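Local structure of Alr2269 protein (Nostoc sp., 3MC9) at residues L174-R177 with D178-E181. The protein is the periplasmic POTRA-bearing part of a cyanobacterial Omp85 and probably takes part in beta-barrel biogenesis, receiving polypeptides bound for the outer membrane. Residues are numbered along the deposited sequence; the frame is centred on the assembly and turned at random.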
loop_
_atom_site.group_PDB
_atom_site.type_symbol
_atom_site.label_atom_id
_atom_site.label_comp_id
_atom_site.label_asym_id
_atom_site.label_seq_id
_atom_site.Cartn_x
_atom_site.Cartn_y
_atom_site.Cartn_z
ATOM N N LEU A 174 -4.936 -6.747 -3.598
ATOM C CA LEU A 174 -4.219 -5.647 -4.213
ATOM C C LEU A 174 -2.880 -5.491 -3.527
ATOM O O LEU A 174 -2.825 -5.341 -2.313
ATOM C CB LEU A 174 -5.018 -4.336 -4.105
ATOM C CG LEU A 174 -4.304 -3.038 -4.520
ATOM C CD1 LEU A 174 -3.888 -3.063 -5.997
ATOM C CD2 LEU A 174 -5.159 -1.800 -4.222
ATOM N N ASN A 175 -1.808 -5.542 -4.312
ATOM C CA ASN A 175 -0.493 -5.163 -3.821
ATOM C C ASN A 175 0.048 -3.947 -4.549
ATOM O O ASN A 175 0.230 -3.971 -5.767
ATOM C CB ASN A 175 0.495 -6.306 -3.942
ATOM C CG ASN A 175 1.824 -5.990 -3.272
ATOM O OD1 ASN A 175 2.619 -5.236 -3.804
ATOM N ND2 ASN A 175 2.062 -6.583 -2.099
ATOM N N LEU A 176 0.358 -2.910 -3.777
ATOM C CA LEU A 176 0.718 -1.608 -4.323
ATOM C C LEU A 176 2.087 -1.578 -4.998
ATOM O O LEU A 176 2.334 -0.730 -5.852
ATOM C CB LEU A 176 0.636 -0.549 -3.232
ATOM C CG LEU A 176 -0.785 -0.432 -2.671
ATOM C CD1 LEU A 176 -0.772 0.260 -1.323
ATOM C CD2 LEU A 176 -1.723 0.290 -3.661
ATOM N N ARG A 177 2.977 -2.491 -4.616
ATOM C CA ARG A 177 4.245 -2.638 -5.334
ATOM C C ARG A 177 4.006 -3.196 -6.734
ATOM O O ARG A 177 4.582 -2.705 -7.696
ATOM C CB ARG A 177 5.184 -3.559 -4.601
ATOM C CG ARG A 177 5.670 -3.003 -3.285
ATOM C CD ARG A 177 6.540 -4.006 -2.576
ATOM N NE ARG A 177 7.873 -4.114 -3.175
ATOM C CZ ARG A 177 8.453 -5.248 -3.586
ATOM N NH1 ARG A 177 7.832 -6.427 -3.487
ATOM N NH2 ARG A 177 9.684 -5.208 -4.095
ATOM N N ASP A 178 3.172 -4.232 -6.826
ATOM C CA ASP A 178 2.838 -4.827 -8.116
ATOM C C ASP A 178 2.033 -3.825 -8.940
ATOM O O ASP A 178 2.181 -3.762 -10.153
ATOM C CB ASP A 178 2.031 -6.116 -7.955
ATOM C CG ASP A 178 2.794 -7.213 -7.215
ATOM O OD1 ASP A 178 4.038 -7.126 -7.095
ATOM O OD2 ASP A 178 2.132 -8.164 -6.744
ATOM N N LEU A 179 1.186 -3.044 -8.274
ATOM C CA LEU A 179 0.471 -1.958 -8.942
ATOM C C LEU A 179 1.468 -0.961 -9.568
ATOM O O LEU A 179 1.324 -0.567 -10.733
ATOM C CB LEU A 179 -0.490 -1.216 -7.998
ATOM C CG LEU A 179 -1.430 -0.237 -8.726
ATOM C CD1 LEU A 179 -2.525 -0.985 -9.523
ATOM C CD2 LEU A 179 -2.057 0.761 -7.774
ATOM N N GLN A 180 2.456 -0.546 -8.792
ATOM C CA GLN A 180 3.442 0.408 -9.281
ATOM C C GLN A 180 4.249 -0.112 -10.480
ATOM O O GLN A 180 4.658 0.665 -11.353
ATOM C CB GLN A 180 4.400 0.805 -8.173
ATOM C CG GLN A 180 5.155 2.083 -8.472
ATOM C CD GLN A 180 4.209 3.278 -8.570
ATOM O OE1 GLN A 180 3.259 3.409 -7.778
ATOM N NE2 GLN A 180 4.458 4.148 -9.540
ATOM N N GLU A 181 4.496 -1.413 -10.529
ATOM C CA GLU A 181 5.197 -1.968 -11.684
ATOM C C GLU A 181 4.324 -1.795 -12.926
ATOM O O GLU A 181 4.788 -1.358 -13.964
ATOM C CB GLU A 181 5.560 -3.438 -11.462
ATOM C CG GLU A 181 6.787 -3.614 -10.587
ATOM C CD GLU A 181 8.030 -3.052 -11.247
ATOM O OE1 GLU A 181 8.502 -3.654 -12.244
ATOM O OE2 GLU A 181 8.521 -1.996 -10.781
#
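N175 sits at the N-cap of helix 176-192, and the first turn closes where L179 N donates a hydrogen bond to N175 O at 2.8 Å. Two more i to i+4 bonds follow, from Q180 N to L176 O (2.9 Å) and from E181 N to R177 O (3.1 Å). The side chain of N175 turns back over the start of the helix. Its CG is anti to the backbone N (chi1 -173°), which brings OD1 over the first amides. D178 N donates to N175 OD1 at 3.2 Å, fairly straight at 158°, with the donor tilted slightly from the amide plane. R177 N reaches the same oxygen, but that bond is weak and bent. One side-chain oxygen thus faces two N-H groups of the first turn, holding that of D178 well and that of R177 weakly. Helix 176-192 belongs to the second POTRA domain; L174 and L179 pack on the sheet of that domain, while the cap faces the first. The other end of the amide is held too, as N175 ND2 bonds to T111 O. Because T111 lies just after helix 98-110, in the preceding POTRA domain, the capping residue also ties the two domains together at their junction. L176 and G112 add a backbone bond there. The carboxylate of D178 lies beside the cap, with OD2 3.7 Å from N175 CB and its plane turned 33° from the amide. Its negative charge near the helix N-terminus is probably favourable. On the buried side, L179 CD1 meets L174 CD1 at 4.3 Å, and both leucines rest on V212 of strand 211-217. The other branch of L179, CD2, touches L176 CD2 at 4.2 Å.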